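Local coordinates for tyrocidine synthetase 3 (Brevibacillus brevis, PDB 2JGP), which probably forms peptide bonds during tyrocidine assembly, its condensation domain joining building blocks delivered as thioesters on the phosphopantetheine arms of peptidyl carrier domains, at residues Ala310-Leu321 with Leu500-Pro510. Residues are numbered along the deposited sequence; the frame is centred on the assembly and turned at random.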
ATOM      1  N   ALA A 310      14.639   8.430 -15.510  1.00 59.60           N
ATOM      2  CA  ALA A 310      14.622   7.425 -16.578  1.00 59.62           C
ATOM      3  C   ALA A 310      14.664   8.060 -17.971  1.00 59.66           C
ATOM      4  O   ALA A 310      14.996   7.394 -18.953  1.00 60.02           O
ATOM      5  CB  ALA A 310      13.394   6.543 -16.446  1.00 59.48           C
ATOM      6  N   GLY A 311      14.321   9.344 -18.051  1.00 59.49           N
ATOM      7  CA  GLY A 311      14.210  10.044 -19.324  1.00 59.14           C
ATOM      8  C   GLY A 311      12.812   9.905 -19.900  1.00 58.92           C
ATOM      9  O   GLY A 311      12.120   8.917 -19.646  1.00 58.76           O
ATOM     10  N   LYS A 312      12.400  10.897 -20.685  1.00 58.59           N
ATOM     11  CA  LYS A 312      11.073  10.895 -21.311  1.00 58.42           C
ATOM     12  C   LYS A 312      10.864   9.733 -22.277  1.00 57.95           C
ATOM     13  O   LYS A 312       9.811   9.094 -22.267  1.00 57.92           O
ATOM     14  CB  LYS A 312      10.841  12.205 -22.066  1.00 58.69           C
ATOM     15  CG  LYS A 312      10.655  13.392 -21.165  1.00 59.57           C
ATOM     16  CD  LYS A 312      10.406  14.661 -21.948  1.00 60.66           C
ATOM     17  CE  LYS A 312      10.371  15.864 -21.018  1.00 61.41           C
ATOM     18  NZ  LYS A 312      10.228  17.143 -21.765  1.00 62.00           N
ATOM     19  N   ALA A 313      11.862   9.476 -23.118  1.00 57.48           N
ATOM     20  CA  ALA A 313      11.741   8.475 -24.179  1.00 57.13           C
ATOM     21  C   ALA A 313      11.503   7.080 -23.611  1.00 56.89           C
ATOM     22  O   ALA A 313      10.610   6.365 -24.064  1.00 56.55           O
ATOM     23  CB  ALA A 313      12.988   8.483 -25.052  1.00 57.06           C
ATOM     24  N   LEU A 314      12.305   6.696 -22.622  1.00 56.53           N
ATOM     25  CA  LEU A 314      12.166   5.380 -21.990  1.00 56.56           C
ATOM     26  C   LEU A 314      10.854   5.237 -21.222  1.00 56.78           C
ATOM     27  O   LEU A 314      10.205   4.178 -21.265  1.00 56.64           O
ATOM     28  CB  LEU A 314      13.341   5.114 -21.049  1.00 56.33           C
ATOM     29  CG  LEU A 314      13.374   3.747 -20.363  1.00 56.13           C
ATOM     30  CD1 LEU A 314      13.220   2.600 -21.358  1.00 55.91           C
ATOM     31  CD2 LEU A 314      14.680   3.621 -19.582  1.00 55.56           C
ATOM     32  N   THR A 315      10.471   6.294 -20.511  1.00 56.85           N
ATOM     33  CA  THR A 315       9.199   6.312 -19.786  1.00 57.22           C
ATOM     34  C   THR A 315       8.035   6.027 -20.727  1.00 57.50           C
ATOM     35  O   THR A 315       7.156   5.233 -20.409  1.00 57.72           O
ATOM     36  CB  THR A 315       8.970   7.667 -19.075  1.00 57.24           C
ATOM     37  OG1 THR A 315      10.017   7.881 -18.123  1.00 56.81           O
ATOM     38  CG2 THR A 315       7.621   7.688 -18.350  1.00 57.51           C
ATOM     39  N   GLU A 316       8.049   6.665 -21.892  1.00 57.92           N
ATOM     40  CA  GLU A 316       7.004   6.466 -22.894  1.00 58.27           C
ATOM     41  C   GLU A 316       7.028   5.039 -23.451  1.00 57.94           C
ATOM     42  O   GLU A 316       5.981   4.428 -23.644  1.00 58.15           O
ATOM     43  CB  GLU A 316       7.164   7.473 -24.028  1.00 58.72           C
ATOM     44  CG  GLU A 316       5.976   7.529 -24.956  1.00 60.61           C
ATOM     45  CD  GLU A 316       6.172   8.506 -26.092  1.00 63.19           C
ATOM     46  OE1 GLU A 316       5.295   9.379 -26.274  1.00 65.92           O
ATOM     47  OE2 GLU A 316       7.198   8.403 -26.805  1.00 65.22           O
ATOM     48  N   GLY A 317       8.223   4.514 -23.706  1.00 57.60           N
ATOM     49  CA  GLY A 317       8.369   3.150 -24.199  1.00 57.32           C
ATOM     50  C   GLY A 317       7.841   2.116 -23.222  1.00 57.02           C
ATOM     51  O   GLY A 317       7.213   1.139 -23.624  1.00 56.30           O
ATOM     52  N   LEU A 318       8.102   2.331 -21.931  1.00 56.86           N
ATOM     53  CA  LEU A 318       7.607   1.434 -20.891  1.00 56.81           C
ATOM     54  C   LEU A 318       6.080   1.449 -20.837  1.00 57.26           C
ATOM     55  O   LEU A 318       5.448   0.393 -20.735  1.00 57.12           O
ATOM     56  CB  LEU A 318       8.213   1.808 -19.528  1.00 56.94           C
ATOM     57  CG  LEU A 318       9.717   1.536 -19.419  1.00 56.51           C
ATOM     58  CD1 LEU A 318      10.319   2.200 -18.178  1.00 56.55           C
ATOM     59  CD2 LEU A 318       9.988   0.041 -19.405  1.00 57.87           C
ATOM     60  N   HIS A 319       5.491   2.641 -20.928  1.00 57.46           N
ATOM     61  CA  HIS A 319       4.029   2.770 -21.020  1.00 58.03           C
ATOM     62  C   HIS A 319       3.472   1.993 -22.210  1.00 58.13           C
ATOM     63  O   HIS A 319       2.491   1.266 -22.072  1.00 58.35           O
ATOM     64  CB  HIS A 319       3.602   4.241 -21.119  1.00 57.95           C
ATOM     65  CG  HIS A 319       3.490   4.928 -19.793  1.00 59.10           C
ATOM     66  ND1 HIS A 319       2.467   4.666 -18.906  1.00 59.76           N
ATOM     67  CD2 HIS A 319       4.275   5.858 -19.200  1.00 60.21           C
ATOM     68  CE1 HIS A 319       2.624   5.412 -17.826  1.00 60.58           C
ATOM     69  NE2 HIS A 319       3.716   6.139 -17.977  1.00 60.52           N
ATOM     70  N   GLN A 320       4.103   2.138 -23.373  1.00 58.59           N
ATOM     71  CA  GLN A 320       3.641   1.446 -24.576  1.00 58.86           C
ATOM     72  C   GLN A 320       3.843  -0.071 -24.465  1.00 58.70           C
ATOM     73  O   GLN A 320       3.022  -0.840 -24.965  1.00 58.47           O
ATOM     74  CB  GLN A 320       4.338   1.997 -25.821  1.00 59.43           C
ATOM     75  CG  GLN A 320       3.993   3.452 -26.133  1.00 60.83           C
ATOM     76  CD  GLN A 320       2.633   3.633 -26.811  1.00 63.50           C
ATOM     77  OE1 GLN A 320       1.795   2.726 -26.829  1.00 65.73           O
ATOM     78  NE2 GLN A 320       2.417   4.817 -27.380  1.00 65.17           N
ATOM     79  N   LEU A 321       4.922  -0.501 -23.805  1.00 58.42           N
ATOM     80  CA  LEU A 321       5.150  -1.934 -23.578  1.00 58.37           C
ATOM     81  C   LEU A 321       4.033  -2.532 -22.717  1.00 58.34           C
ATOM     82  O   LEU A 321       3.539  -3.632 -22.995  1.00 57.95           O
ATOM     83  CB  LEU A 321       6.510  -2.184 -22.911  1.00 58.49           C
ATOM     84  CG  LEU A 321       6.796  -3.653 -22.564  1.00 58.39           C
ATOM     85  CD1 LEU A 321       6.775  -4.529 -23.806  1.00 58.69           C
ATOM     86  CD2 LEU A 321       8.117  -3.783 -21.828  1.00 58.40           C
ATOM     87  N   LEU A 500      17.812   0.727 -15.539  1.00 57.08           N
ATOM     88  CA  LEU A 500      17.470   1.479 -16.743  1.00 56.85           C
ATOM     89  C   LEU A 500      17.970   0.791 -18.007  1.00 56.83           C
ATOM     90  O   LEU A 500      17.324   0.880 -19.045  1.00 56.15           O
ATOM     91  CB  LEU A 500      18.019   2.905 -16.678  1.00 56.93           C
ATOM     92  CG  LEU A 500      17.477   3.781 -15.550  1.00 56.90           C
ATOM     93  CD1 LEU A 500      18.160   5.145 -15.579  1.00 56.27           C
ATOM     94  CD2 LEU A 500      15.964   3.917 -15.644  1.00 56.61           C
ATOM     95  N   THR A 501      19.121   0.124 -17.927  1.00 56.81           N
ATOM     96  CA  THR A 501      19.616  -0.650 -19.062  1.00 57.18           C
ATOM     97  C   THR A 501      18.686  -1.842 -19.334  1.00 57.03           C
ATOM     98  O   THR A 501      18.333  -2.106 -20.480  1.00 56.68           O
ATOM     99  CB  THR A 501      21.086  -1.113 -18.873  1.00 57.46           C
ATOM    100  OG1 THR A 501      21.196  -1.943 -17.713  1.00 60.43           O
ATOM    101  CG2 THR A 501      22.010   0.081 -18.705  1.00 56.09           C
ATOM    102  N   ILE A 502      18.267  -2.539 -18.279  1.00 56.73           N
ATOM    103  CA  ILE A 502      17.328  -3.648 -18.436  1.00 56.58           C
ATOM    104  C   ILE A 502      16.023  -3.133 -19.052  1.00 56.36           C
ATOM    105  O   ILE A 502      15.490  -3.732 -19.992  1.00 56.19           O
ATOM    106  CB  ILE A 502      17.054  -4.366 -17.090  1.00 56.79           C
ATOM    107  CG1 ILE A 502      18.288  -5.158 -16.652  1.00 56.83           C
ATOM    108  CG2 ILE A 502      15.851  -5.306 -17.216  1.00 56.82           C
ATOM    109  CD1 ILE A 502      18.274  -5.557 -15.185  1.00 57.90           C
ATOM    110  N   ALA A 503      15.533  -2.011 -18.533  1.00 56.00           N
ATOM    111  CA  ALA A 503      14.297  -1.398 -19.011  1.00 56.03           C
ATOM    112  C   ALA A 503      14.373  -1.045 -20.496  1.00 55.95           C
ATOM    113  O   ALA A 503      13.443  -1.315 -21.251  1.00 56.18           O
ATOM    114  CB  ALA A 503      13.969  -0.154 -18.182  1.00 55.65           C
ATOM    115  N   ALA A 504      15.488  -0.450 -20.908  1.00 56.09           N
ATOM    116  CA  ALA A 504      15.696  -0.072 -22.309  1.00 56.16           C
ATOM    117  C   ALA A 504      15.685  -1.299 -23.223  1.00 56.51           C
ATOM    118  O   ALA A 504      15.057  -1.289 -24.286  1.00 56.44           O
ATOM    119  CB  ALA A 504      17.007   0.696 -22.458  1.00 56.20           C
ATOM    120  N   SER A 505      16.360  -2.357 -22.784  1.00 57.07           N
ATOM    121  CA  SER A 505      16.483  -3.594 -23.558  1.00 57.54           C
ATOM    122  C   SER A 505      15.146  -4.304 -23.771  1.00 57.41           C
ATOM    123  O   SER A 505      14.863  -4.790 -24.867  1.00 57.13           O
ATOM    124  CB  SER A 505      17.449  -4.549 -22.857  1.00 57.63           C
ATOM    125  OG  SER A 505      18.696  -3.922 -22.630  1.00 60.05           O
ATOM    126  N   ILE A 506      14.329  -4.373 -22.721  1.00 57.38           N
ATOM    127  CA  ILE A 506      13.032  -5.044 -22.812  1.00 57.53           C
ATOM    128  C   ILE A 506      12.020  -4.223 -23.626  1.00 57.62           C
ATOM    129  O   ILE A 506      11.138  -4.793 -24.267  1.00 57.18           O
ATOM    130  CB  ILE A 506      12.463  -5.451 -21.420  1.00 57.74           C
ATOM    131  CG1 ILE A 506      12.165  -4.238 -20.534  1.00 58.22           C
ATOM    132  CG2 ILE A 506      13.437  -6.377 -20.708  1.00 57.65           C
ATOM    133  CD1 ILE A 506      10.982  -3.405 -20.994  1.00 59.55           C
ATOM    134  N   VAL A 507      12.158  -2.896 -23.617  1.00 57.57           N
ATOM    135  CA  VAL A 507      11.348  -2.044 -24.497  1.00 57.50           C
ATOM    136  C   VAL A 507      11.760  -2.253 -25.969  1.00 57.78           C
ATOM    137  O   VAL A 507      10.902  -2.349 -26.860  1.00 57.61           O
ATOM    138  CB  VAL A 507      11.455  -0.546 -24.106  1.00 57.33           C
ATOM    139  CG1 VAL A 507      10.881   0.352 -25.202  1.00 56.94           C
ATOM    140  CG2 VAL A 507      10.725  -0.288 -22.795  1.00 57.00           C
ATOM    141  N   GLN A 508      13.070  -2.324 -26.211  1.00 58.08           N
ATOM    142  CA  GLN A 508      13.614  -2.631 -27.542  1.00 58.41           C
ATOM    143  C   GLN A 508      13.094  -3.970 -28.064  1.00 58.35           C
ATOM    144  O   GLN A 508      12.672  -4.077 -29.216  1.00 58.24           O
ATOM    145  CB  GLN A 508      15.150  -2.671 -27.488  1.00 58.61           C
ATOM    146  CG  GLN A 508      15.853  -2.958 -28.838  1.00 59.77           C
ATOM    147  CD  GLN A 508      17.310  -3.362 -28.678  1.00 61.58           C
ATOM    148  OE1 GLN A 508      18.039  -3.513 -29.662  1.00 63.88           O
ATOM    149  NE2 GLN A 508      17.748  -3.529 -27.434  1.00 63.22           N
ATOM    150  N   ASN A 509      13.136  -4.987 -27.205  1.00 58.34           N
ATOM    151  CA  ASN A 509      12.760  -6.347 -27.584  1.00 58.47           C
ATOM    152  C   ASN A 509      12.187  -7.106 -26.385  1.00 58.42           C
ATOM    153  O   ASN A 509      12.947  -7.727 -25.632  1.00 58.18           O
ATOM    154  CB  ASN A 509      13.979  -7.088 -28.145  1.00 58.48           C
ATOM    155  CG  ASN A 509      13.658  -8.514 -28.577  1.00 59.04           C
ATOM    156  OD1 ASN A 509      12.493  -8.916 -28.651  1.00 59.20           O
ATOM    157  ND2 ASN A 509      14.701  -9.285 -28.864  1.00 60.19           N
ATOM    158  N   PRO A 510      10.850  -7.064 -26.210  1.00 58.66           N
ATOM    159  CA  PRO A 510      10.195  -7.732 -25.082  1.00 58.99           C
ATOM    160  C   PRO A 510      10.338  -9.254 -25.077  1.00 59.31           C
ATOM    161  O   PRO A 510      10.108  -9.879 -24.048  1.00 59.67           O
ATOM    162  CB  PRO A 510       8.720  -7.352 -25.237  1.00 59.05           C
ATOM    163  CG  PRO A 510       8.672  -6.258 -26.234  1.00 59.07           C
ATOM    164  CD  PRO A 510       9.882  -6.361 -27.073  1.00 58.58           C
TER
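A knob-into-hole contact between helix segments 312-321 and 500-508, whose axes approach to 9.5 Å at 51°, centres on Leu-314, whose side chain enters the hole formed by Leu-500, Ala-503, Ala-504 and Val-507. A chi1 of -177° turns CG away from its own backbone N and carries both methyls into the hole: CD1 lies 3.8 Å from CA of Ala-504, while CD2 sits 4.1 Å from CB of Ala-503. One turn on, Gly-317 lets the backbones draw together, and CG1 of Val-507 rests 3.9 Å from its CA. The other branch of Val-507, CG2, is pressed to 3.5 Å against CD2 of Leu-318, a tight fit between side chains set roughly perpendicular. In the condensation domain the parent helices, 312-325 and 489-508, pack beside the sheet containing strand 476-483; Met-476 and Ile-478 of that strand touch Leu-318 and Leu-500, respectively. Helix 329-345 adds Leu-329 and Leu-333 against Leu-318. Past the end of helix 489-508, the side chains of Pro-510 and Leu-321 run antiparallel past one another, CG of the proline 3.5 Å from CD1 of the leucine. At the other end, CB of Ala-310 meets CD2 of Leu-500 at 3.8 Å.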